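Local coordinates for bumblebee peptidoglycan recognition protein SA (Bombus, PDB 5XZ4) that binds bacterial peptidoglycan as part of the insect immune system, with a preference for the Dap type over the Lys type, at residues Q9-S14 / D79-E84; I24-I29 / W88-A93; I36-T41 / I108-E113; K114-K119 / S157-Q162. One frame throughout, in Å; residues are numbered along the deposited sequence.

Contacts 1 and 3 attach segments to strands of the central mixed sheet, contact 2 joins two loops, and contact 4 sets a loop on a helix. Contact 1 adds the N-terminal segment to edge strand 82-84, and contact 2, centred about 18 Å away, joins the loops before strand 31-38 and after strand 82-84; the two touch through Ile10 and Trp88. Contact 3 starts where strand 31-38 ends. Its centre lies about 9 Å from that of contact 4, where the chain running on from 108-113 toward helix 118-134 meets helix 157-163. Contacts 2 and 4, whose centres are about 27 Å apart, occupy opposite sides of the chain's centre. Segments of contacts 1, 2 and 3 alternate along the chain, so these closures interlock.

Contact 1: residues Q9-S14 / D79-E84; sequences QIIGRS and DGNVYE
Ile11 and Tyr83 form a single beta bridge of the parallel kind, laying the N-terminal segment along edge strand 82-84 of the mixed sheet in the peptidoglycan recognition domain. Ile11 N donates to Val82 O (2.8 Å), and Ile11 O accepts from Glu84 N (2.8 Å). The tight part is over the tyrosine. Ile11 CD1 sits above one ring face, 3.8 Å from the Tyr83 centroid in a CH-pi contact, and also reaches Asn81 CB at 3.6 Å; a branched aliphatic chain suits the place because CG2 also packs near Tyr83 CD2 and CE2. At the far end of the ring Tyr83 OH donates to Asp79 OD2 (2.6 Å), which takes a second bond from Asn81 ND2. A leucine in place of Tyr83 would probably deprive Ile11 CD1 of its aromatic floor and Asp79 of a donor. Elsewhere the fit is looser. Ile10 CG1 comes only to 4.2 Å from Val82 CG1, and a water bridges Gln9 O and Val82 N. Arg13 turns its guanidinium away to Asp69, while Arg13 N meets the anti lone pair of Glu84 OE1 at 3.0 Å.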
loop_
_atom_site.group_PDB
_atom_site.type_symbol
_atom_site.label_atom_id
_atom_site.label_comp_id
_atom_site.label_asym_id
_atom_site.label_seq_id
_atom_site.Cartn_x
_atom_site.Cartn_y
_atom_site.Cartn_z
ATOM N N GLN A 9 9.420 11.338 -2.378
ATOM C CA GLN A 9 9.966 11.006 -3.705
ATOM C C GLN A 9 9.745 9.518 -3.989
ATOM O O GLN A 9 10.517 8.646 -3.538
ATOM C CB GLN A 9 11.450 11.365 -3.816
ATOM C CG GLN A 9 11.709 12.863 -3.803
ATOM C CD GLN A 9 13.184 13.196 -3.831
ATOM O OE1 GLN A 9 13.962 12.690 -3.022
ATOM N NE2 GLN A 9 13.573 14.058 -4.756
ATOM N N ILE A 10 8.709 9.240 -4.766
ATOM C CA ILE A 10 8.267 7.850 -4.983
ATOM C C ILE A 10 9.241 7.101 -5.908
ATOM O O ILE A 10 9.685 7.651 -6.919
ATOM C CB ILE A 10 6.817 7.815 -5.538
ATOM C CG1 ILE A 10 5.839 8.476 -4.521
ATOM C CG2 ILE A 10 6.401 6.391 -5.923
ATOM C CD1 ILE A 10 4.474 8.855 -5.077
ATOM N N ILE A 11 9.539 5.848 -5.543
ATOM C CA ILE A 11 10.367 4.978 -6.372
ATOM C C ILE A 11 9.438 4.329 -7.397
ATOM O O ILE A 11 8.583 3.485 -7.042
ATOM C CB ILE A 11 11.118 3.937 -5.524
ATOM C CG1 ILE A 11 12.039 4.668 -4.532
ATOM C CG2 ILE A 11 11.886 2.978 -6.423
ATOM C CD1 ILE A 11 12.692 3.817 -3.471
ATOM N N GLY A 12 9.577 4.737 -8.655
ATOM C CA GLY A 12 8.729 4.287 -9.737
ATOM C C GLY A 12 8.834 2.788 -9.935
ATOM O O GLY A 12 9.888 2.192 -9.645
ATOM N N ARG A 13 7.779 2.190 -10.470
ATOM C CA ARG A 13 7.751 0.720 -10.679
ATOM C C ARG A 13 8.980 0.205 -11.458
ATOM O O ARG A 13 9.610 -0.812 -11.061
ATOM C CB ARG A 13 6.456 0.306 -11.347
ATOM C CG ARG A 13 6.212 -1.202 -11.375
ATOM C CD ARG A 13 4.921 -1.539 -12.137
ATOM N NE ARG A 13 4.706 -3.001 -12.192
ATOM C CZ ARG A 13 5.383 -3.834 -12.989
ATOM N NH1 ARG A 13 5.142 -5.143 -12.916
ATOM N NH2 ARG A 13 6.276 -3.348 -13.851
ATOM N N SER A 14 9.372 0.902 -12.521
ATOM C CA SER A 14 10.488 0.443 -13.374
ATOM C C SER A 14 11.845 0.590 -12.673
ATOM O O SER A 14 12.857 0.072 -13.146
ATOM C CB SER A 14 10.485 1.174 -14.715
ATOM O OG SER A 14 10.752 2.564 -14.546
ATOM N N ASP A 79 13.175 1.142 4.880
ATOM C CA ASP A 79 14.089 2.235 4.498
ATOM C C ASP A 79 13.408 3.622 4.518
ATOM O O ASP A 79 14.088 4.640 4.322
ATOM C CB ASP A 79 14.708 1.954 3.109
ATOM C CG ASP A 79 13.674 1.899 1.982
ATOM O OD1 ASP A 79 12.443 1.926 2.236
ATOM O OD2 ASP A 79 14.091 1.831 0.801
ATOM N N GLY A 80 12.086 3.667 4.726
ATOM C CA GLY A 80 11.364 4.929 4.750
ATOM C C GLY A 80 10.903 5.389 3.377
ATOM O O GLY A 80 10.440 6.526 3.253
ATOM N N ASN A 81 11.061 4.553 2.345
ATOM C CA ASN A 81 10.698 4.894 0.970
ATOM C C ASN A 81 9.359 4.317 0.553
ATOM O O ASN A 81 8.904 3.289 1.086
ATOM C CB ASN A 81 11.796 4.452 0.001
ATOM C CG ASN A 81 13.032 5.312 0.105
ATOM O OD1 ASN A 81 12.947 6.548 0.117
ATOM N ND2 ASN A 81 14.177 4.668 0.220
ATOM N N VAL A 82 8.739 5.005 -0.401
ATOM C CA VAL A 82 7.501 4.558 -1.036
ATOM C C VAL A 82 7.852 3.940 -2.393
ATOM O O VAL A 82 8.541 4.570 -3.203
ATOM C CB VAL A 82 6.517 5.749 -1.234
ATOM C CG1 VAL A 82 5.232 5.284 -1.926
ATOM C CG2 VAL A 82 6.184 6.417 0.097
ATOM N N TYR A 83 7.343 2.729 -2.628
ATOM C CA TYR A 83 7.551 1.998 -3.873
ATOM C C TYR A 83 6.229 1.941 -4.657
ATOM O O TYR A 83 5.214 1.471 -4.129
ATOM C CB TYR A 83 8.069 0.560 -3.566
ATOM C CG TYR A 83 9.454 0.573 -2.977
ATOM C CD1 TYR A 83 9.665 0.912 -1.635
ATOM C CD2 TYR A 83 10.571 0.320 -3.785
ATOM C CE1 TYR A 83 10.955 1.011 -1.101
ATOM C CE2 TYR A 83 11.861 0.400 -3.274
ATOM C CZ TYR A 83 12.065 0.756 -1.950
ATOM O OH TYR A 83 13.366 0.858 -1.492
ATOM N N GLU A 84 6.239 2.378 -5.908
ATOM C CA GLU A 84 5.043 2.330 -6.752
ATOM C C GLU A 84 4.783 0.919 -7.243
ATOM O O GLU A 84 5.665 0.323 -7.847
ATOM C CB GLU A 84 5.197 3.281 -7.940
ATOM C CG GLU A 84 3.967 3.333 -8.822
ATOM C CD GLU A 84 4.216 3.973 -10.162
ATOM O OE1 GLU A 84 5.310 3.815 -10.749
ATOM O OE2 GLU A 84 3.308 4.667 -10.652
HETATM O O HOH W 1 9.804 7.602 -1.004
#

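Contact 2: residues I24-I29 / W88-A93; sequences INYLII and WNREGA. With SO4 (sulfate ion), chain D.
Tyr26 and Arg90 face each other as a non-hydrogen-bonded antiparallel pair, flanked by two backbone bonds, Glu91 N to Asn25 O (2.9 Å) and Leu27 N to Asn89 O (2.9 Å). Their side chains leave the bridge on the same side and converge on a sulfate ion, probably from the crystallisation liquor. Arg90 is extended from CG to NE, which carries the guanidinium out to the ion and sets its edge against it, the sulfur lying in the guanidinium plane. Arg90 NE then donates to sulfate O4, at an angle of 176°, and Arg90 NH2 to sulfate O2 (2.8 Å). Tyr26 OH donates to the same sulfate O2 (2.9 Å), which lies in the plane of the ring. Ile24 N and Ser23 OG add further bonds to the ion.

Leu27 crosses Glu91 obliquely: its CD2 rests near Glu91 CA and CG, and Leu27 CD1 comes within 3.5 Å of Trp88 O, a buried carbonyl that has no polar partner. Glu91 lays its carboxylate against Asn25, and waters link Glu91 OE1 to Asn25 OD1 and OE2 to Tyr26 O. The buried Leu27 and Ile24, whose CG2 lies 3.3 Å from Glu91 O, make the inner side apolar, while the outer side is polar and wet. A guanidinium, a phenol and a backbone N-H turned to one point make a site suited to an anion, whose charge would be expected to offset that of Arg90.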
loop_
_atom_site.group_PDB
_atom_site.type_symbol
_atom_site.label_atom_id
_atom_site.label_comp_id
_atom_site.label_asym_id
_atom_site.label_seq_id
_atom_site.Cartn_x
_atom_site.Cartn_y
_atom_site.Cartn_z
ATOM N N ILE A 24 -4.288 -2.934 -16.876
ATOM C CA ILE A 24 -5.245 -2.940 -15.754
ATOM C C ILE A 24 -6.208 -1.770 -15.940
ATOM O O ILE A 24 -5.794 -0.655 -16.314
ATOM C CB ILE A 24 -4.511 -2.842 -14.390
ATOM C CG1 ILE A 24 -3.597 -4.056 -14.200
ATOM C CG2 ILE A 24 -5.486 -2.726 -13.205
ATOM C CD1 ILE A 24 -2.583 -3.885 -13.097
ATOM N N ASN A 25 -7.479 -2.013 -15.633
ATOM C CA ASN A 25 -8.497 -0.973 -15.723
ATOM C C ASN A 25 -8.249 0.210 -14.762
ATOM O O ASN A 25 -7.597 0.066 -13.734
ATOM C CB ASN A 25 -9.877 -1.592 -15.502
ATOM C CG ASN A 25 -10.325 -2.469 -16.670
ATOM O OD1 ASN A 25 -11.261 -3.248 -16.529
ATOM N ND2 ASN A 25 -9.680 -2.332 -17.827
ATOM N N TYR A 26 -8.744 1.384 -15.146
ATOM C CA TYR A 26 -8.437 2.629 -14.453
ATOM C C TYR A 26 -9.461 3.006 -13.380
ATOM O O TYR A 26 -10.674 2.844 -13.611
ATOM C CB TYR A 26 -8.370 3.778 -15.459
ATOM C CG TYR A 26 -7.287 3.678 -16.520
ATOM C CD1 TYR A 26 -6.264 2.700 -16.447
ATOM C CD2 TYR A 26 -7.252 4.591 -17.586
ATOM C CE1 TYR A 26 -5.274 2.607 -17.423
ATOM C CE2 TYR A 26 -6.250 4.515 -18.553
ATOM C CZ TYR A 26 -5.271 3.526 -18.464
ATOM O OH TYR A 26 -4.283 3.451 -19.428
ATOM N N LEU A 27 -8.962 3.498 -12.235
ATOM C CA LEU A 27 -9.777 4.061 -11.137
ATOM C C LEU A 27 -10.420 5.374 -11.545
ATOM O O LEU A 27 -9.865 6.132 -12.348
ATOM C CB LEU A 27 -8.920 4.375 -9.903
ATOM C CG LEU A 27 -8.316 3.151 -9.215
ATOM C CD1 LEU A 27 -7.345 3.585 -8.140
ATOM C CD2 LEU A 27 -9.389 2.225 -8.645
ATOM N N ILE A 28 -11.569 5.661 -10.952
ATOM C CA ILE A 28 -12.122 7.021 -11.012
ATOM C C ILE A 28 -11.408 7.894 -9.952
ATOM O O ILE A 28 -11.181 7.455 -8.807
ATOM C CB ILE A 28 -13.641 6.954 -10.771
ATOM C CG1 ILE A 28 -14.293 6.148 -11.893
ATOM C CG2 ILE A 28 -14.236 8.351 -10.621
ATOM C CD1 ILE A 28 -14.625 6.965 -13.121
ATOM N N ILE A 29 -11.017 9.110 -10.351
ATOM C CA ILE A 29 -10.199 10.051 -9.528
ATOM C C ILE A 29 -11.027 11.332 -9.338
ATOM O O ILE A 29 -11.579 11.813 -10.326
ATOM C CB ILE A 29 -8.799 10.368 -10.171
ATOM C CG1 ILE A 29 -7.685 9.433 -9.642
ATOM C CG2 ILE A 29 -8.192 11.696 -9.730
ATOM C CD1 ILE A 29 -7.755 7.956 -9.918
ATOM N N TRP A 88 -1.258 5.235 -8.446
ATOM C CA TRP A 88 -2.441 6.017 -8.079
ATOM C C TRP A 88 -3.673 5.714 -8.911
ATOM O O TRP A 88 -4.781 6.011 -8.476
ATOM C CB TRP A 88 -2.154 7.509 -8.274
ATOM C CG TRP A 88 -1.223 8.145 -7.315
ATOM C CD1 TRP A 88 -0.037 8.804 -7.629
ATOM C CD2 TRP A 88 -1.422 8.327 -5.895
ATOM N NE1 TRP A 88 0.509 9.343 -6.477
ATOM C CE2 TRP A 88 -0.300 9.062 -5.409
ATOM C CE3 TRP A 88 -2.417 7.904 -4.975
ATOM C CZ2 TRP A 88 -0.166 9.423 -4.053
ATOM C CZ3 TRP A 88 -2.274 8.256 -3.624
ATOM C CH2 TRP A 88 -1.136 9.001 -3.185
ATOM N N ASN A 89 -3.518 5.140 -10.098
ATOM C CA ASN A 89 -4.572 5.219 -11.116
ATOM C C ASN A 89 -5.215 3.905 -11.553
ATOM O O ASN A 89 -6.112 3.905 -12.402
ATOM C CB ASN A 89 -4.063 6.011 -12.320
ATOM C CG ASN A 89 -3.967 7.505 -12.037
ATOM O OD1 ASN A 89 -4.955 8.241 -12.147
ATOM N ND2 ASN A 89 -2.790 7.954 -11.653
ATOM N N ARG A 90 -4.740 2.787 -11.006
ATOM C CA ARG A 90 -5.163 1.471 -11.504
ATOM C C ARG A 90 -5.882 0.638 -10.455
ATOM O O ARG A 90 -5.537 0.681 -9.263
ATOM C CB ARG A 90 -3.957 0.713 -12.093
ATOM C CG ARG A 90 -3.539 1.302 -13.436
ATOM C CD ARG A 90 -2.183 0.823 -13.923
ATOM N NE ARG A 90 -1.911 1.302 -15.289
ATOM C CZ ARG A 90 -1.325 2.460 -15.597
ATOM N NH1 ARG A 90 -0.936 3.308 -14.653
ATOM N NH2 ARG A 90 -1.113 2.770 -16.870
ATOM N N GLU A 91 -6.869 -0.145 -10.907
ATOM C CA GLU A 91 -7.638 -1.036 -10.037
ATOM C C GLU A 91 -6.702 -2.003 -9.314
ATOM O O GLU A 91 -5.727 -2.511 -9.880
ATOM C CB GLU A 91 -8.707 -1.784 -10.834
ATOM C CG GLU A 91 -9.884 -0.898 -11.254
ATOM C CD GLU A 91 -10.958 -1.636 -12.037
ATOM O OE1 GLU A 91 -10.869 -2.875 -12.176
ATOM O OE2 GLU A 91 -11.924 -0.971 -12.503
ATOM N N GLY A 92 -6.987 -2.232 -8.050
ATOM C CA GLY A 92 -6.112 -3.061 -7.220
ATOM C C GLY A 92 -6.358 -4.558 -7.310
ATOM O O GLY A 92 -7.355 -4.998 -7.897
ATOM N N ALA A 93 -5.431 -5.310 -6.699
ATOM C CA ALA A 93 -5.712 -6.714 -6.327
ATOM C C ALA A 93 -5.216 -6.890 -4.904
ATOM O O ALA A 93 -4.337 -7.714 -4.595
ATOM C CB ALA A 93 -5.053 -7.715 -7.287
HETATM S S SO4 D . -2.422 0.065 -18.995
HETATM O O1 SO4 D . -1.245 -0.651 -19.550
HETATM O O2 SO4 D . -2.199 1.524 -19.068
HETATM O O3 SO4 D . -3.602 -0.202 -19.844
HETATM O O4 SO4 D . -2.677 -0.341 -17.582
HETATM O O HOH W 2 -12.192 -4.524 -13.873
HETATM O O HOH W 3 -12.627 1.578 -11.945
HETATM O O HOH W 4 -7.307 6.375 -13.046
#

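Contact 3: residues I36-T41 / I108-E113; sequences IHHTVT and IGNFQE
Thr39 OG1 is held by a group from each segment: Gly109 N donates to it at 3.0 Å, and Thr41 OG1 shares a 2.7 Å hydrogen bond with it. The bonds fasten the turn after strand 31-38 to the loop after strand 102-107, adjacent parallel strands of the sheet in this amidase-like fold. In that fold's zinc amidases two histidines, one of them at this strand end, and a cysteine hold the zinc; here His37 ND1 is hydrogen-bonded to Ser154 OG instead, consistent with recognition without hydrolysis.

His38 is the main side chain across the contact. Its CG lies between the backbone N and the carbonyl carbon (chi1 69°), which turns the ring edge-on to the loop, so that His38 ND1 accepts from Phe111 N (3.0 Å), the donor only 5° out of the ring plane. His38 CB meets the edge of the Phe111 ring at CD2, 3.9 Å away. Glycine suits position 109, since a CB there would run into Phe111 CZ. Gly109 O accepts from Val40 N (2.9 Å), which stands above the carbonyl plane. Asn110 stands beside His38 with its amide nearly perpendicular to the ring, and its OD1 closes an Asx turn by accepting from Gln112 N. On the solvent side one water accepts from Asn110 ND2 (3.0 Å) and donates to Val40 O (2.8 Å).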
loop_
_atom_site.group_PDB
_atom_site.type_symbol
_atom_site.label_atom_id
_atom_site.label_comp_id
_atom_site.label_asym_id
_atom_site.label_seq_id
_atom_site.Cartn_x
_atom_site.Cartn_y
_atom_site.Cartn_z
ATOM N N ILE A 36 -5.056 0.180 4.336
ATOM C CA ILE A 36 -3.750 -0.154 4.910
ATOM C C ILE A 36 -3.599 -1.665 5.103
ATOM O O ILE A 36 -4.492 -2.332 5.683
ATOM C CB ILE A 36 -3.495 0.596 6.247
ATOM C CG1 ILE A 36 -3.684 2.125 6.082
ATOM C CG2 ILE A 36 -2.114 0.248 6.821
ATOM C CD1 ILE A 36 -2.733 2.796 5.091
ATOM N N HIS A 37 -2.507 -2.192 4.547
ATOM C CA HIS A 37 -2.188 -3.631 4.614
ATOM C C HIS A 37 -0.804 -3.843 5.203
ATOM O O HIS A 37 0.013 -2.916 5.189
ATOM C CB HIS A 37 -2.157 -4.239 3.199
ATOM C CG HIS A 37 -3.502 -4.568 2.634
ATOM N ND1 HIS A 37 -4.099 -5.794 2.834
ATOM C CD2 HIS A 37 -4.353 -3.859 1.855
ATOM C CE1 HIS A 37 -5.263 -5.822 2.204
ATOM N NE2 HIS A 37 -5.449 -4.656 1.614
ATOM N N HIS A 38 -0.523 -5.066 5.660
ATOM C CA HIS A 38 0.865 -5.525 5.778
ATOM C C HIS A 38 1.119 -6.630 4.780
ATOM O O HIS A 38 0.181 -7.310 4.363
ATOM C CB HIS A 38 1.249 -5.893 7.222
ATOM C CG HIS A 38 0.594 -7.136 7.784
ATOM N ND1 HIS A 38 0.972 -7.663 9.002
ATOM C CD2 HIS A 38 -0.391 -7.947 7.318
ATOM C CE1 HIS A 38 0.244 -8.741 9.265
ATOM N NE2 HIS A 38 -0.603 -8.923 8.265
ATOM N N THR A 39 2.379 -6.815 4.374
ATOM C CA THR A 39 2.685 -7.852 3.362
ATOM C C THR A 39 2.845 -9.253 3.919
ATOM O O THR A 39 2.769 -10.220 3.134
ATOM C CB THR A 39 3.953 -7.507 2.582
ATOM O OG1 THR A 39 5.046 -7.471 3.506
ATOM C CG2 THR A 39 3.804 -6.141 1.831
ATOM N N VAL A 40 3.111 -9.339 5.231
ATOM C CA VAL A 40 3.457 -10.593 5.957
ATOM C C VAL A 40 4.856 -11.096 5.583
ATOM O O VAL A 40 5.299 -12.137 6.080
ATOM C CB VAL A 40 2.386 -11.723 5.805
ATOM C CG1 VAL A 40 2.590 -12.885 6.775
ATOM C CG2 VAL A 40 1.004 -11.171 6.057
ATOM N N THR A 41 5.581 -10.372 4.748
ATOM C CA THR A 41 6.972 -10.714 4.449
ATOM C C THR A 41 7.870 -10.275 5.605
ATOM O O THR A 41 7.442 -9.618 6.557
ATOM C CB THR A 41 7.461 -10.063 3.140
ATOM O OG1 THR A 41 7.482 -8.628 3.276
ATOM C CG2 THR A 41 6.582 -10.432 1.973
ATOM N N ILE A 108 5.775 -3.202 4.266
ATOM C CA ILE A 108 6.585 -4.425 4.107
ATOM C C ILE A 108 6.980 -4.943 5.487
ATOM O O ILE A 108 7.722 -4.284 6.229
ATOM C CB ILE A 108 7.818 -4.179 3.207
ATOM C CG1 ILE A 108 7.370 -3.760 1.801
ATOM C CG2 ILE A 108 8.691 -5.446 3.125
ATOM C CD1 ILE A 108 8.500 -3.224 0.919
ATOM N N GLY A 109 6.425 -6.113 5.847
ATOM C CA GLY A 109 6.662 -6.711 7.153
ATOM C C GLY A 109 5.412 -7.412 7.681
ATOM O O GLY A 109 4.362 -7.438 7.007
ATOM N N ASN A 110 5.545 -7.987 8.875
ATOM C CA ASN A 110 4.451 -8.614 9.611
ATOM C C ASN A 110 4.266 -7.796 10.892
ATOM O O ASN A 110 5.100 -7.818 11.793
ATOM C CB ASN A 110 4.786 -10.086 9.927
ATOM C CG ASN A 110 3.602 -10.845 10.496
ATOM O OD1 ASN A 110 2.739 -10.272 11.133
ATOM N ND2 ASN A 110 3.568 -12.158 10.273
ATOM N N PHE A 111 3.162 -7.058 10.948
ATOM C CA PHE A 111 2.890 -6.149 12.066
ATOM C C PHE A 111 1.771 -6.612 13.005
ATOM O O PHE A 111 1.109 -5.795 13.643
ATOM C CB PHE A 111 2.752 -4.694 11.539
ATOM C CG PHE A 111 3.970 -4.264 10.770
ATOM C CD1 PHE A 111 5.177 -4.059 11.438
ATOM C CD2 PHE A 111 3.945 -4.172 9.377
ATOM C CE1 PHE A 111 6.342 -3.738 10.740
ATOM C CE2 PHE A 111 5.118 -3.851 8.669
ATOM C CZ PHE A 111 6.310 -3.632 9.356
ATOM N N GLN A 112 1.615 -7.939 13.104
ATOM C CA GLN A 112 0.673 -8.565 14.043
ATOM C C GLN A 112 1.124 -8.388 15.494
ATOM O O GLN A 112 0.313 -8.091 16.366
ATOM C CB GLN A 112 0.462 -10.054 13.696
ATOM C CG GLN A 112 -0.530 -10.812 14.598
ATOM C CD GLN A 112 -1.933 -10.196 14.691
ATOM O OE1 GLN A 112 -2.389 -9.529 13.744
ATOM N NE2 GLN A 112 -2.603 -10.417 15.791
ATOM N N GLU A 113 2.425 -8.546 15.723
ATOM C CA GLU A 113 2.999 -8.598 17.071
ATOM C C GLU A 113 3.972 -7.448 17.322
ATOM O O GLU A 113 4.197 -7.064 18.472
ATOM C CB GLU A 113 3.723 -9.931 17.288
ATOM C CG GLU A 113 2.833 -11.164 17.199
ATOM C CD GLU A 113 2.411 -11.683 18.555
ATOM O OE1 GLU A 113 1.847 -10.906 19.359
ATOM O OE2 GLU A 113 2.639 -12.882 18.809
HETATM O O HOH W 5 5.560 -13.447 8.518
HETATM O O HOH W 6 8.224 -9.734 9.315
#

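Contact 4: residues K114-K119 / S157-Q162; sequences KAASDK and SKLQKQ
Gln162 reaches from helix 157-163 to the extended backbone of Ala115 and Ala116, and its course explains the contact. CB leaves the helix toward the other segment; the first torsion (chi1 -67°) sets CG beside the backbone N, and from there the extended chain carries the amide across to the loop. Gln162 CD arrives 3.8 Å from Ala115 CB. At the tip the two amide atoms divide the work: Gln162 OE1 accepts from Ala116 N (2.9 Å) on a lone pair in its carbonyl plane, and Gln162 NE2 donates to Ala116 O (2.9 Å), which lies just 7° out of the glutamine amide plane. One donor and one acceptor thus satisfy both backbone polar groups of a single residue, and the pair of bonds fixes the rotation of the amide. A glutamate in its place would probably leave Ala116 O without its donor and set a carboxylate oxygen against it.

Lys158, one turn earlier, supplies its aliphatic part: Lys158 CB lies 3.5 Å from Lys114 O and its CG 3.4 Å from Ala115 CA, after which a bend at chi2 takes the ammonium away. The methyl of Ala115 lies close to both Lys158 CG and Gln162 NE2, a place a small residue suits. Deeper in, Ala116 CB meets Leu159 CD1 at 4.1 Å, where both also pack on Phe107. Just beyond, Ser117 occupies the N-cap of helix 118-134, and the glutamine amide, pairing with a backbone N-H and C=O much as a neighbouring strand would, joins the loop leading into that helix to helix 157-163.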
loop_
_atom_site.group_PDB
_atom_site.type_symbol
_atom_site.label_atom_id
_atom_site.label_comp_id
_atom_site.label_asym_id
_atom_site.label_seq_id
_atom_site.Cartn_x
_atom_site.Cartn_y
_atom_site.Cartn_z
ATOM N N LYS A 114 4.570 -6.931 16.249
ATOM C CA LYS A 114 5.459 -5.769 16.350
ATOM C C LYS A 114 4.929 -4.540 15.620
ATOM O O LYS A 114 4.178 -4.646 14.636
ATOM C CB LYS A 114 6.892 -6.085 15.905
ATOM C CG LYS A 114 7.046 -6.745 14.547
ATOM C CD LYS A 114 8.441 -7.354 14.382
ATOM C CE LYS A 114 8.595 -8.685 15.094
ATOM N NZ LYS A 114 9.992 -9.205 15.081
ATOM N N ALA A 115 5.329 -3.376 16.121
ATOM C CA ALA A 115 4.956 -2.086 15.538
ATOM C C ALA A 115 5.749 -1.781 14.274
ATOM O O ALA A 115 6.909 -2.179 14.144
ATOM C CB ALA A 115 5.162 -0.969 16.549
ATOM N N ALA A 116 5.118 -1.074 13.337
ATOM C CA ALA A 116 5.846 -0.488 12.215
ATOM C C ALA A 116 6.685 0.708 12.707
ATOM O O ALA A 116 6.280 1.419 13.636
ATOM C CB ALA A 116 4.873 -0.075 11.134
ATOM N N SER A 117 7.858 0.908 12.108
ATOM C CA SER A 117 8.763 1.967 12.564
ATOM C C SER A 117 8.173 3.347 12.255
ATOM O O SER A 117 7.332 3.498 11.351
ATOM C CB SER A 117 10.134 1.852 11.913
ATOM O OG SER A 117 10.027 2.083 10.531
ATOM N N ASP A 118 8.677 4.355 12.965
ATOM C CA ASP A 118 8.266 5.733 12.695
ATOM C C ASP A 118 8.506 6.169 11.245
ATOM O O ASP A 118 7.653 6.835 10.637
ATOM C CB ASP A 118 8.974 6.701 13.633
ATOM C CG ASP A 118 8.545 6.554 15.087
ATOM O OD1 ASP A 118 7.405 6.125 15.372
ATOM O OD2 ASP A 118 9.384 6.876 15.951
ATOM N N LYS A 119 9.653 5.804 10.662
ATOM C CA LYS A 119 9.926 6.218 9.290
ATOM C C LYS A 119 8.934 5.604 8.294
ATOM O O LYS A 119 8.608 6.239 7.298
ATOM C CB LYS A 119 11.387 6.040 8.870
ATOM C CG LYS A 119 11.799 4.604 8.729
ATOM C CD LYS A 119 13.299 4.375 8.885
ATOM C CE LYS A 119 14.203 5.439 8.283
ATOM N NZ LYS A 119 15.597 4.997 8.182
ATOM N N SER A 157 -2.440 -6.508 14.059
ATOM C CA SER A 157 -3.057 -5.812 15.183
ATOM C C SER A 157 -2.304 -4.562 15.634
ATOM O O SER A 157 -2.925 -3.554 15.970
ATOM C CB SER A 157 -3.256 -6.772 16.354
ATOM O OG SER A 157 -4.218 -7.747 16.004
ATOM N N LYS A 158 -0.972 -4.625 15.629
ATOM C CA LYS A 158 -0.183 -3.501 16.091
ATOM C C LYS A 158 -0.243 -2.298 15.131
ATOM O O LYS A 158 -0.445 -1.173 15.576
ATOM C CB LYS A 158 1.258 -3.919 16.389
ATOM C CG LYS A 158 2.041 -2.898 17.182
ATOM C CD LYS A 158 1.765 -2.967 18.679
ATOM C CE LYS A 158 2.599 -1.939 19.428
ATOM N NZ LYS A 158 2.072 -1.733 20.799
ATOM N N LEU A 159 -0.087 -2.558 13.824
ATOM C CA LEU A 159 -0.196 -1.508 12.817
ATOM C C LEU A 159 -1.623 -0.953 12.777
ATOM O O LEU A 159 -1.805 0.252 12.601
ATOM C CB LEU A 159 0.256 -2.001 11.443
ATOM C CG LEU A 159 0.178 -1.021 10.273
ATOM C CD1 LEU A 159 0.802 0.349 10.514
ATOM C CD2 LEU A 159 0.861 -1.694 9.100
ATOM N N GLN A 160 -2.617 -1.821 12.947
ATOM C CA GLN A 160 -4.011 -1.372 13.042
ATOM C C GLN A 160 -4.201 -0.328 14.155
ATOM O O GLN A 160 -4.863 0.692 13.944
ATOM C CB GLN A 160 -4.955 -2.561 13.202
ATOM C CG GLN A 160 -6.433 -2.174 13.311
ATOM C CD GLN A 160 -7.030 -1.699 11.993
ATOM O OE1 GLN A 160 -6.463 -1.911 10.929
ATOM N NE2 GLN A 160 -8.189 -1.066 12.055
ATOM N N LYS A 161 -3.607 -0.573 15.324
ATOM C CA LYS A 161 -3.622 0.410 16.420
ATOM C C LYS A 161 -2.903 1.707 16.018
ATOM O O LYS A 161 -3.400 2.805 16.280
ATOM C CB LYS A 161 -3.024 -0.187 17.711
ATOM C CG LYS A 161 -3.906 -1.244 18.362
ATOM C CD LYS A 161 -3.341 -1.796 19.667
ATOM C CE LYS A 161 -4.305 -2.776 20.337
ATOM N NZ LYS A 161 -4.438 -4.073 19.604
ATOM N N GLN A 162 -1.755 1.593 15.341
ATOM C CA GLN A 162 -0.962 2.763 14.982
ATOM C C GLN A 162 -1.692 3.730 14.023
ATOM O O GLN A 162 -1.600 4.942 14.170
ATOM C CB GLN A 162 0.395 2.332 14.386
ATOM C CG GLN A 162 1.328 1.638 15.387
ATOM C CD GLN A 162 2.581 1.084 14.709
ATOM O OE1 GLN A 162 2.534 0.062 14.030
ATOM N NE2 GLN A 162 3.695 1.754 14.910
#